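PDB 5MQ6: polycyclic ketone monooxygenase from Myceliophthora thermophila, which uses FAD and NADPH to insert one oxygen atom beside the carbonyl of ketones, notably bulky polycyclic ones, giving esters or lactones with high enantioselectivity. Local coordinates for residues Ala86-Leu91 with Ser138-Leu143; Tyr148-Lys153 with Val316-Lys321; Lys287-Ala292 with Pro440-Val445; Ser405-Pro410 with Ala414-Trp419. All blocks are in the same frame, centred on the assembly; numbering follows the deposited sequence.

Contact 1: Ala86-Leu91 with Ser138-Leu143; sequences AGYGGL and SYMPLL. With FAD (flavin-adenine dinucleotide), chain B.
The ring of Tyr88 carries the ring of Pro141 over one face and meets the ring of Tyr139 at its edge. Pro141 CD stands 3.6 Å from the Tyr88 ring centroid, 13° off the normal, a CH-pi contact, while Pro141 CG leans on Tyr88 CG at 3.6 Å. At the rim Tyr88 CE2 touches Tyr139 CE2 at 3.7 Å; the two ring planes stand at 60°, an oblique pair. Tyr139 in turn has FAD C4, part of the flavin, over one face, offset toward the rim, and FAD O3' in plane at its edge. With CG anti to the backbone N (chi1 179°), the Tyr139 ring reaches from the end of helix 136-139 to the ribityl chain, where OH and FAD O3' share a hydrogen bond of 2.9 Å. Trp122 NE1 also bonds to that hydroxyl.

Tyr88 belongs to the glycine-rich turn of the Rossmann-type FAD-binding fold, at the start of helix 88-99. Gly89 N donates to FAD O1P at 2.9 Å, and a side chain on Gly87 or Gly89 would run into that same phosphate oxygen. Between the segments the contact is apolar and aromatic; the polar link to FAD comes from Gly89 N and Tyr139 OH, while Tyr88 OH makes a weak bond to Leu160 O. Through its ring, Tyr88 joins the phosphate-binding turn to the tyrosine hydrogen-bonded to the ribityl chain.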
# COMPACT_ATOMS: atom_id res chain seq x y z
N ALA A 86 -11.30 6.31 -4.87
CA ALA A 86 -11.62 7.57 -4.31
C ALA A 86 -10.78 7.81 -3.02
O ALA A 86 -11.12 8.65 -2.16
CB ALA A 86 -13.10 7.61 -4.03
N GLY A 87 -9.65 7.11 -2.92
CA GLY A 87 -8.69 7.42 -1.89
C GLY A 87 -7.83 8.61 -2.33
O GLY A 87 -8.18 9.32 -3.27
N TYR A 88 -6.72 8.84 -1.62
CA TYR A 88 -5.80 9.94 -1.95
C TYR A 88 -5.32 9.87 -3.39
O TYR A 88 -5.15 10.89 -4.05
CB TYR A 88 -4.60 10.03 -1.02
CG TYR A 88 -4.90 10.54 0.36
CD1 TYR A 88 -6.00 11.36 0.64
CD2 TYR A 88 -4.05 10.25 1.43
CE1 TYR A 88 -6.24 11.83 1.96
CE2 TYR A 88 -4.29 10.74 2.69
CZ TYR A 88 -5.37 11.53 2.96
OH TYR A 88 -5.55 12.05 4.21
N GLY A 89 -5.10 8.68 -3.90
CA GLY A 89 -4.71 8.55 -5.28
C GLY A 89 -5.72 9.01 -6.30
O GLY A 89 -5.40 9.78 -7.19
N GLY A 90 -6.93 8.50 -6.23
CA GLY A 90 -7.96 8.96 -7.11
C GLY A 90 -8.31 10.41 -6.95
O GLY A 90 -8.62 11.10 -7.94
N LEU A 91 -8.30 10.88 -5.70
CA LEU A 91 -8.47 12.32 -5.49
C LEU A 91 -7.40 13.15 -6.21
O LEU A 91 -7.74 14.17 -6.80
CB LEU A 91 -8.52 12.66 -4.02
CG LEU A 91 -9.76 12.21 -3.25
CD1 LEU A 91 -9.41 12.32 -1.78
CD2 LEU A 91 -10.94 13.09 -3.65
N SER A 138 4.59 15.44 5.12
CA SER A 138 5.12 14.79 3.93
C SER A 138 4.11 13.92 3.23
O SER A 138 4.17 13.77 2.01
CB SER A 138 6.39 14.01 4.33
OG SER A 138 7.43 15.01 4.63
N TYR A 139 3.15 13.39 3.99
CA TYR A 139 2.22 12.38 3.53
C TYR A 139 0.88 12.94 3.05
O TYR A 139 0.43 12.58 1.97
CB TYR A 139 1.97 11.33 4.60
CG TYR A 139 0.99 10.30 4.13
CD1 TYR A 139 1.35 9.35 3.20
CD2 TYR A 139 -0.28 10.25 4.66
CE1 TYR A 139 0.42 8.39 2.75
CE2 TYR A 139 -1.22 9.35 4.24
CZ TYR A 139 -0.88 8.42 3.26
OH TYR A 139 -1.83 7.52 2.86
N MET A 140 0.25 13.81 3.84
CA MET A 140 -1.07 14.32 3.46
C MET A 140 -0.97 15.11 2.14
O MET A 140 -0.15 15.99 2.00
CB MET A 140 -1.68 15.12 4.58
CG MET A 140 -1.71 14.31 5.89
SD MET A 140 -2.45 15.21 7.28
CE MET A 140 -4.18 15.31 6.80
N PRO A 141 -1.72 14.76 1.15
CA PRO A 141 -1.66 15.49 -0.10
C PRO A 141 -2.20 16.88 -0.09
O PRO A 141 -3.13 17.19 0.65
CB PRO A 141 -2.57 14.72 -1.05
CG PRO A 141 -3.14 13.60 -0.30
CD PRO A 141 -2.54 13.54 1.08
N LEU A 142 -1.65 17.71 -0.96
CA LEU A 142 -2.25 19.01 -1.29
C LEU A 142 -2.36 19.91 -0.08
O LEU A 142 -3.31 20.70 0.04
CB LEU A 142 -3.60 18.83 -1.98
CG LEU A 142 -3.59 18.05 -3.32
CD1 LEU A 142 -5.02 17.53 -3.64
CD2 LEU A 142 -3.02 18.90 -4.43
N LEU A 143 -1.36 19.84 0.79
CA LEU A 143 -1.34 20.69 1.98
C LEU A 143 -1.28 22.16 1.60
O LEU A 143 -2.08 22.97 2.06
CB LEU A 143 -0.18 20.29 2.95
CG LEU A 143 -0.52 19.01 3.72
CD1 LEU A 143 0.52 18.67 4.77
CD2 LEU A 143 -1.90 18.95 4.35
PA FAD B . -6.42 3.23 -1.62
O1A FAD B . -6.24 1.77 -1.34
O2A FAD B . -6.31 4.25 -0.50
O5B FAD B . -7.85 3.43 -2.31
C5B FAD B . -8.24 2.61 -3.36
C4B FAD B . -9.72 2.34 -3.24
O4B FAD B . -10.12 1.68 -4.45
C3B FAD B . -10.15 1.44 -2.08
O3B FAD B . -11.28 1.98 -1.45
C2B FAD B . -10.50 0.14 -2.76
O2B FAD B . -11.48 -0.59 -2.06
C1B FAD B . -10.98 0.62 -4.11
N9A FAD B . -10.96 -0.41 -5.12
C8A FAD B . -9.90 -1.20 -5.45
N7A FAD B . -10.30 -2.04 -6.40
C5A FAD B . -11.60 -1.84 -6.68
C6A FAD B . -12.56 -2.43 -7.63
N6A FAD B . -12.32 -3.42 -8.46
N1A FAD B . -13.74 -1.85 -7.62
C2A FAD B . -14.07 -0.84 -6.77
N3A FAD B . -13.30 -0.25 -5.89
C4A FAD B . -12.03 -0.77 -5.81
N1 FAD B . 1.35 4.53 3.02
C2 FAD B . 2.21 5.56 3.29
O2 FAD B . 2.91 6.04 2.41
N3 FAD B . 2.30 6.06 4.53
C4 FAD B . 1.55 5.56 5.52
O4 FAD B . 1.68 6.06 6.63
C4X FAD B . 0.60 4.45 5.34
N5 FAD B . -0.17 3.89 6.33
C5X FAD B . -1.00 2.87 6.01
C6 FAD B . -1.83 2.23 7.05
C7 FAD B . -2.71 1.13 6.59
C7M FAD B . -3.60 0.41 7.57
C8 FAD B . -2.74 0.66 5.18
C8M FAD B . -3.64 -0.47 4.69
C9 FAD B . -1.94 1.27 4.23
C9A FAD B . -1.08 2.35 4.60
N10 FAD B . -0.27 2.92 3.60
C10 FAD B . 0.55 3.99 3.95
C1' FAD B . -0.35 2.51 2.18
C2' FAD B . -1.63 3.23 1.59
O2' FAD B . -2.46 2.25 0.94
C3' FAD B . -1.33 4.43 0.63
O3' FAD B . -0.58 5.41 1.34
C4' FAD B . -2.54 5.23 0.10
O4' FAD B . -3.62 5.50 1.10
C5' FAD B . -3.12 4.55 -1.16
O5' FAD B . -3.95 5.53 -1.84
P FAD B . -4.70 4.93 -3.14
O1P FAD B . -5.88 5.93 -3.42
O2P FAD B . -3.59 4.62 -4.16
O3P FAD B . -5.24 3.44 -2.69

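Contact 2: Tyr148-Lys153 with Val316-Lys321; sequences YIPKSK and VEWKTK
Helix 315-322 meets the loop between helices 143-146 and 157-170 here, with the indole of Trp318 as the main point of touch. Ile149 lies over one face of that indole. Its CG2 makes a CH-pi contact, 3.9 Å from the centroid of the Trp318 six-membered ring and 13° off the normal. Ile149 CG1 approaches Trp318 CE2 at 3.6 Å. Farther along, Ile149 CD1 reaches Trp318 NE1, also at 3.6 Å. The whole branched side chain is thus spread along the indole. Trp318 has CG anti to its own backbone nitrogen (chi1 -177°), which carries the ring off the helix to the loop. Pro150 adds CD, 4.0 Å from Trp318 CH2. Replacing Trp318 with an alanine would probably open a gap over Ile149 and leave Pro150 CD without its indole partner.

A looser polar link runs through a water: Lys153 NZ donates to it at 2.9 Å, and it gives a weak bond to Glu317 OE2. Both charges have firmer mates, Lys153 in Glu135 and Glu317 in Arg311. Pro150 also rests on Met140 and on Ser136 and Tyr137 of helix 136-139. Trp318 thereby packs helix 315-322 against a loop of the FAD-binding region, next to the helix that carries FAD-binding Tyr139.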
# COMPACT_ATOMS: atom_id res chain seq x y z
N TYR A 148 -4.38 23.48 4.77
CA TYR A 148 -4.58 22.74 5.99
C TYR A 148 -3.25 22.53 6.72
O TYR A 148 -2.20 22.32 6.09
CB TYR A 148 -5.20 21.39 5.70
CG TYR A 148 -5.47 20.62 6.96
CD1 TYR A 148 -6.40 21.11 7.90
CD2 TYR A 148 -4.80 19.45 7.25
CE1 TYR A 148 -6.66 20.43 9.07
CE2 TYR A 148 -5.05 18.76 8.45
CZ TYR A 148 -5.95 19.26 9.36
OH TYR A 148 -6.19 18.60 10.51
N ILE A 149 -3.31 22.64 8.05
CA ILE A 149 -2.12 22.49 8.91
C ILE A 149 -2.44 21.27 9.74
O ILE A 149 -3.31 21.35 10.58
CB ILE A 149 -1.88 23.72 9.85
CG1 ILE A 149 -1.61 24.93 9.03
CG2 ILE A 149 -0.67 23.53 10.77
CD1 ILE A 149 -1.58 26.25 9.77
N PRO A 150 -1.74 20.15 9.50
CA PRO A 150 -1.93 19.02 10.34
C PRO A 150 -1.62 19.29 11.83
O PRO A 150 -0.74 20.11 12.12
CB PRO A 150 -1.00 17.96 9.73
CG PRO A 150 -0.84 18.39 8.33
CD PRO A 150 -0.72 19.87 8.50
N LYS A 151 -2.38 18.61 12.69
CA LYS A 151 -2.37 18.84 14.15
C LYS A 151 -1.12 18.31 14.85
O LYS A 151 -0.74 18.83 15.87
CB LYS A 151 -3.58 18.20 14.80
CG LYS A 151 -4.90 18.90 14.44
CD LYS A 151 -6.09 17.98 14.70
CE LYS A 151 -7.43 18.65 14.32
NZ LYS A 151 -8.53 17.66 14.12
N SER A 152 -0.53 17.27 14.30
CA SER A 152 0.62 16.54 14.87
C SER A 152 1.65 16.13 13.79
O SER A 152 1.42 16.29 12.53
CB SER A 152 0.13 15.31 15.57
OG SER A 152 -0.81 15.66 16.58
N LYS A 153 2.77 15.61 14.28
CA LYS A 153 3.81 15.07 13.41
C LYS A 153 3.35 13.86 12.57
O LYS A 153 3.78 13.72 11.49
CB LYS A 153 5.11 14.70 14.13
CG LYS A 153 6.24 14.43 13.12
CD LYS A 153 7.57 15.01 13.54
CE LYS A 153 8.75 14.61 12.69
NZ LYS A 153 9.24 15.77 11.83
N VAL A 316 5.21 28.05 15.14
CA VAL A 316 6.43 28.77 14.71
C VAL A 316 7.27 27.88 13.79
O VAL A 316 7.87 28.34 12.79
CB VAL A 316 7.27 29.46 15.87
CG1 VAL A 316 6.64 29.29 17.28
CG2 VAL A 316 8.75 29.07 15.82
N GLU A 317 7.35 26.62 14.14
CA GLU A 317 8.07 25.66 13.32
C GLU A 317 7.35 25.55 11.92
O GLU A 317 7.99 25.70 10.82
CB GLU A 317 8.14 24.33 14.06
CG GLU A 317 9.30 23.46 13.69
CD GLU A 317 8.88 22.01 13.63
OE1 GLU A 317 7.75 21.69 14.13
OE2 GLU A 317 9.66 21.19 13.06
N TRP A 318 6.04 25.36 11.98
CA TRP A 318 5.20 25.45 10.76
C TRP A 318 5.59 26.53 9.71
O TRP A 318 5.88 26.23 8.58
CB TRP A 318 3.72 25.62 11.17
CG TRP A 318 2.87 25.63 9.95
CD1 TRP A 318 2.30 26.70 9.36
CD2 TRP A 318 2.61 24.50 9.12
NE1 TRP A 318 1.69 26.32 8.19
CE2 TRP A 318 1.85 24.97 8.03
CE3 TRP A 318 2.96 23.15 9.18
CZ2 TRP A 318 1.40 24.12 7.04
CZ3 TRP A 318 2.49 22.31 8.20
CH2 TRP A 318 1.73 22.79 7.15
N LYS A 319 5.64 27.79 10.07
CA LYS A 319 5.83 28.86 9.07
C LYS A 319 7.29 29.04 8.72
O LYS A 319 7.64 29.57 7.65
CB LYS A 319 5.21 30.22 9.49
CG LYS A 319 4.65 30.32 10.91
CD LYS A 319 3.48 31.30 11.10
CE LYS A 319 2.68 30.94 12.37
NZ LYS A 319 1.62 31.90 12.82
N THR A 320 8.14 28.58 9.62
CA THR A 320 9.58 28.72 9.53
C THR A 320 10.23 27.56 8.82
O THR A 320 11.13 27.76 7.98
CB THR A 320 10.10 28.78 10.96
OG1 THR A 320 9.59 29.97 11.51
CG2 THR A 320 11.55 28.88 11.06
N LYS A 321 9.83 26.36 9.22
CA LYS A 321 10.57 25.14 8.89
C LYS A 321 9.81 24.08 8.08
O LYS A 321 10.41 23.07 7.67
CB LYS A 321 11.05 24.53 10.21
CG LYS A 321 12.27 25.26 10.80
CD LYS A 321 12.28 25.22 12.33
CE LYS A 321 12.46 23.82 12.92
NZ LYS A 321 13.83 23.25 12.67
O HOH W 1 8.48 18.06 13.41

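Contact 3: Lys287-Ala292 with Pro440-Val445; sequences KLAKYA and PNVHLV
The side-chain amide of Asn441 points at the backbone carbonyls of Ala289 and Ala292, with ND2 set between the two. Asn441 ND2 donates to Ala289 O at 3.2 Å in a nearly straight bond, N-H...O 165°. That oxygen lies in the amide plane of Asn441, and the donor in turn approaches in the carbonyl plane, on a lone pair. The second bond, from Asn441 ND2 to Ala292 O, is also 3.2 Å long but bent to 129° and weak. The amide reaches both because CG sits between the backbone N and the carbonyl carbon (chi1 66°). A leucine in place of Asn441 would probably leave the carbonyl of Ala289 without this side-chain donor and that of Ala292 without its weak one.

Helix 279-289 follows strand 271-275 and packs on the five-stranded parallel sheet of the NADPH-binding Rossmann-type region, where strand 442-446 is an edge strand paired with 294-299. Alongside the amide, Val442 sends CG2 to Ala289 CB at 3.7 Å. With CG1 anti to the backbone N, it is the other methyl that faces the helix. Both Ala289 and Val442 also touch Thr436 of helix 433-436, and Ala289 rests on Leu295 of the neighbouring strand.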
# COMPACT_ATOMS: atom_id res chain seq x y z
N LYS A 287 -3.77 -0.38 22.68
CA LYS A 287 -5.08 0.14 22.88
C LYS A 287 -5.88 -1.00 23.39
O LYS A 287 -6.71 -0.77 24.21
CB LYS A 287 -5.72 0.62 21.57
CG LYS A 287 -4.95 1.70 20.92
CD LYS A 287 -4.83 2.95 21.74
CE LYS A 287 -3.97 3.91 20.97
NZ LYS A 287 -3.71 5.12 21.76
N LEU A 288 -5.62 -2.21 22.89
CA LEU A 288 -6.26 -3.40 23.40
C LEU A 288 -5.86 -3.72 24.84
O LEU A 288 -6.75 -4.11 25.63
CB LEU A 288 -6.02 -4.59 22.53
CG LEU A 288 -6.67 -4.55 21.11
CD1 LEU A 288 -6.27 -5.76 20.33
CD2 LEU A 288 -8.21 -4.49 21.13
N ALA A 289 -4.55 -3.57 25.16
CA ALA A 289 -4.00 -3.84 26.50
C ALA A 289 -4.63 -2.98 27.54
O ALA A 289 -4.81 -3.40 28.64
CB ALA A 289 -2.49 -3.64 26.52
N LYS A 290 -4.98 -1.76 27.21
CA LYS A 290 -5.55 -0.93 28.19
C LYS A 290 -6.94 -1.32 28.66
O LYS A 290 -7.38 -0.83 29.72
CB LYS A 290 -5.61 0.46 27.70
CG LYS A 290 -6.10 1.39 28.76
CD LYS A 290 -5.88 2.81 28.40
CE LYS A 290 -6.11 3.56 29.69
NZ LYS A 290 -6.34 4.95 29.35
N TYR A 291 -7.62 -2.17 27.92
CA TYR A 291 -9.02 -2.49 28.23
C TYR A 291 -9.29 -3.90 28.46
O TYR A 291 -10.15 -4.21 29.26
CB TYR A 291 -9.96 -1.95 27.13
CG TYR A 291 -10.07 -0.48 27.32
CD1 TYR A 291 -9.18 0.41 26.70
CD2 TYR A 291 -10.99 0.04 28.20
CE1 TYR A 291 -9.23 1.75 26.93
CE2 TYR A 291 -11.03 1.39 28.42
CZ TYR A 291 -10.15 2.24 27.81
OH TYR A 291 -10.23 3.59 28.11
N ALA A 292 -8.62 -4.79 27.75
CA ALA A 292 -8.93 -6.19 27.84
C ALA A 292 -8.50 -6.70 29.17
O ALA A 292 -7.59 -6.14 29.78
CB ALA A 292 -8.20 -6.98 26.79
N PRO A 440 1.19 -7.01 32.92
CA PRO A 440 0.90 -8.38 33.40
C PRO A 440 -0.17 -9.09 32.66
O PRO A 440 -0.16 -10.35 32.56
CB PRO A 440 0.34 -8.15 34.77
CG PRO A 440 0.71 -6.79 35.13
CD PRO A 440 0.75 -5.99 33.87
N ASN A 441 -1.13 -8.31 32.18
CA ASN A 441 -2.23 -8.88 31.38
C ASN A 441 -1.89 -9.17 29.90
O ASN A 441 -2.77 -9.64 29.17
CB ASN A 441 -3.50 -8.01 31.46
CG ASN A 441 -3.34 -6.64 30.83
OD1 ASN A 441 -2.33 -5.96 31.02
ND2 ASN A 441 -4.38 -6.19 30.13
N VAL A 442 -0.66 -8.92 29.47
CA VAL A 442 -0.27 -9.13 28.07
C VAL A 442 0.70 -10.30 27.90
O VAL A 442 1.76 -10.35 28.58
CB VAL A 442 0.36 -7.83 27.51
CG1 VAL A 442 0.96 -8.00 26.06
CG2 VAL A 442 -0.62 -6.65 27.67
N HIS A 443 0.34 -11.21 26.99
CA HIS A 443 1.13 -12.40 26.74
C HIS A 443 1.49 -12.57 25.31
O HIS A 443 0.65 -12.69 24.46
CB HIS A 443 0.31 -13.61 27.18
CG HIS A 443 -0.39 -13.37 28.49
ND1 HIS A 443 0.28 -13.31 29.70
CD2 HIS A 443 -1.69 -13.08 28.75
CE1 HIS A 443 -0.58 -13.04 30.65
NE2 HIS A 443 -1.78 -12.89 30.11
N LEU A 444 2.77 -12.57 25.02
CA LEU A 444 3.26 -12.89 23.72
C LEU A 444 3.19 -14.39 23.53
O LEU A 444 3.67 -15.12 24.32
CB LEU A 444 4.68 -12.36 23.50
CG LEU A 444 5.27 -12.68 22.09
CD1 LEU A 444 4.48 -12.06 20.93
CD2 LEU A 444 6.71 -12.27 22.00
N VAL A 445 2.54 -14.84 22.49
CA VAL A 445 2.54 -16.22 22.07
C VAL A 445 3.34 -16.38 20.78
O VAL A 445 2.82 -16.27 19.65
CB VAL A 445 1.07 -16.75 21.91
CG1 VAL A 445 1.03 -18.24 21.58
CG2 VAL A 445 0.22 -16.43 23.15

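Contact 4: Ser405-Pro410 with Ala414-Trp419; sequences SIVKDP and AKLKAW
This is a local contact where the chain turns from the long helix 378-406 into helix 410-416, and the two segments meet in two ways: from linker to helix through a pair of side chains, and inside helix 410-416 through the backbone. The first is apolar. Val407, the first residue to leave helical geometry, points its side chain at Leu416 near the far end of the short helix, and Val407 CG2 meets Leu416 CD1 at 4.0 Å, the side chains crossing at about a right angle. For Val407, chi1 of 175° sets CG1 opposite the backbone N and leaves CG2 to make the touch.

The other link is helical backbone bonding, from residue i+4 back to residue i: Ala414 N donates to Pro410 O at 3.0 Å, with an N-H...O angle of 150°. Pro410 and Ala414 are exposed, whereas Val407 and Leu416 are buried. Ala414 CB also lies 3.4 Å from Pro410 O. Asp409 occupies the N-cap position of the short helix, where its OD1 accepts from Lys411 N, so a side chain satisfies an amide of the first turn.

Around the turn, Val407 packs on Leu434 of helix 433-436, while Leu416 reaches Thr403 of helix 378-406 and Leu444 of strand 442-446, so the apolar pair lies among two helices and an edge strand.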
# COMPACT_ATOMS: atom_id res chain seq x y z
N SER A 405 16.45 -3.25 25.71
CA SER A 405 16.34 -2.29 26.80
C SER A 405 14.93 -2.07 27.34
O SER A 405 14.77 -1.75 28.46
CB SER A 405 16.92 -0.94 26.33
OG SER A 405 16.11 -0.32 25.29
N ILE A 406 13.90 -2.20 26.52
CA ILE A 406 12.54 -1.86 26.95
C ILE A 406 11.87 -3.06 27.59
O ILE A 406 11.18 -2.95 28.57
CB ILE A 406 11.72 -1.38 25.73
CG1 ILE A 406 12.17 0.03 25.31
CG2 ILE A 406 10.21 -1.44 26.01
CD1 ILE A 406 11.81 0.34 23.86
N VAL A 407 12.04 -4.22 27.00
CA VAL A 407 11.25 -5.35 27.38
C VAL A 407 11.94 -6.07 28.54
O VAL A 407 13.00 -6.70 28.36
CB VAL A 407 11.09 -6.29 26.20
CG1 VAL A 407 10.35 -7.55 26.66
CG2 VAL A 407 10.27 -5.56 25.10
N LYS A 408 11.29 -6.04 29.69
CA LYS A 408 11.96 -6.36 30.96
C LYS A 408 12.26 -7.82 31.04
O LYS A 408 13.35 -8.19 31.30
CB LYS A 408 11.18 -5.87 32.19
CG LYS A 408 11.44 -4.40 32.39
CD LYS A 408 10.78 -3.88 33.64
CE LYS A 408 9.34 -3.51 33.36
NZ LYS A 408 8.68 -3.02 34.58
N ASP A 409 11.30 -8.64 30.73
CA ASP A 409 11.57 -10.08 30.71
C ASP A 409 12.44 -10.56 29.52
O ASP A 409 12.06 -10.39 28.35
CB ASP A 409 10.23 -10.77 30.77
CG ASP A 409 10.33 -12.22 30.88
OD1 ASP A 409 11.39 -12.81 30.69
OD2 ASP A 409 9.29 -12.79 31.17
N PRO A 410 13.61 -11.17 29.80
CA PRO A 410 14.48 -11.55 28.68
C PRO A 410 13.93 -12.62 27.78
O PRO A 410 14.36 -12.72 26.62
CB PRO A 410 15.80 -12.01 29.33
CG PRO A 410 15.46 -12.25 30.74
CD PRO A 410 14.28 -11.39 31.09
N ALA A 414 13.62 -11.71 23.88
CA ALA A 414 14.20 -12.58 22.88
C ALA A 414 13.27 -12.86 21.69
O ALA A 414 13.73 -12.96 20.52
CB ALA A 414 14.61 -13.93 23.49
N LYS A 415 11.99 -13.06 22.00
CA LYS A 415 10.98 -13.37 20.99
C LYS A 415 10.54 -12.15 20.17
O LYS A 415 10.01 -12.30 19.07
CB LYS A 415 9.77 -14.01 21.67
CG LYS A 415 10.06 -15.40 22.14
CD LYS A 415 9.06 -15.82 23.19
CE LYS A 415 9.21 -17.30 23.49
NZ LYS A 415 8.30 -17.69 24.60
N LEU A 416 10.79 -10.96 20.69
CA LEU A 416 10.37 -9.74 20.04
C LEU A 416 11.39 -9.13 19.11
O LEU A 416 11.09 -8.17 18.41
CB LEU A 416 9.93 -8.75 21.06
CG LEU A 416 8.53 -9.03 21.67
CD1 LEU A 416 8.27 -8.14 22.86
CD2 LEU A 416 7.42 -8.82 20.60
N LYS A 417 12.60 -9.70 19.14
CA LYS A 417 13.73 -9.27 18.37
C LYS A 417 13.56 -9.80 16.97
O LYS A 417 13.28 -11.00 16.79
CB LYS A 417 15.05 -9.77 18.96
CG LYS A 417 15.55 -8.77 19.99
CD LYS A 417 16.99 -9.01 20.39
CE LYS A 417 17.04 -9.89 21.59
NZ LYS A 417 18.45 -9.88 22.08
N ALA A 418 13.72 -8.92 15.98
CA ALA A 418 13.66 -9.36 14.60
C ALA A 418 15.06 -9.51 14.05
O ALA A 418 15.91 -8.64 14.30
CB ALA A 418 12.86 -8.39 13.78
N TRP A 419 15.26 -10.60 13.29
CA TRP A 419 16.52 -11.00 12.73
C TRP A 419 16.45 -11.11 11.21
O TRP A 419 16.55 -12.18 10.64
CB TRP A 419 16.92 -12.36 13.28
CG TRP A 419 17.13 -12.32 14.71
CD1 TRP A 419 16.22 -12.66 15.66
CD2 TRP A 419 18.30 -11.88 15.41
NE1 TRP A 419 16.73 -12.48 16.91
CE2 TRP A 419 18.01 -11.97 16.81
CE3 TRP A 419 19.56 -11.44 15.02
CZ2 TRP A 419 18.96 -11.70 17.82
CZ3 TRP A 419 20.51 -11.13 16.04
CH2 TRP A 419 20.20 -11.26 17.41

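Contact 1 is the buried one at the cofactor, its centre about 13 Å from the centre of the chain, and its aromatic packing is joined to FAD by polar bonds. Contact 2 lies further out, partly exposed, yet touches contact 1: Leu143 CD1 packs on Pro150 CG at 3.8 Å, so loop 148-153 joins segment 138-143, which carries FAD-binding Tyr139, to helix 315-322. Contacts 3 and 4 form the other pair, on the NADPH side, with centres about 34 to 37 Å from those of contacts 1 and 2. Contact 4, nested in the loop closed by contact 3, packs against its strand through Leu444 on Lys415. Contact 3 is buried and held by an amide on carbonyls, contact 4 partly exposed and held by helix backbone and aliphatic packing.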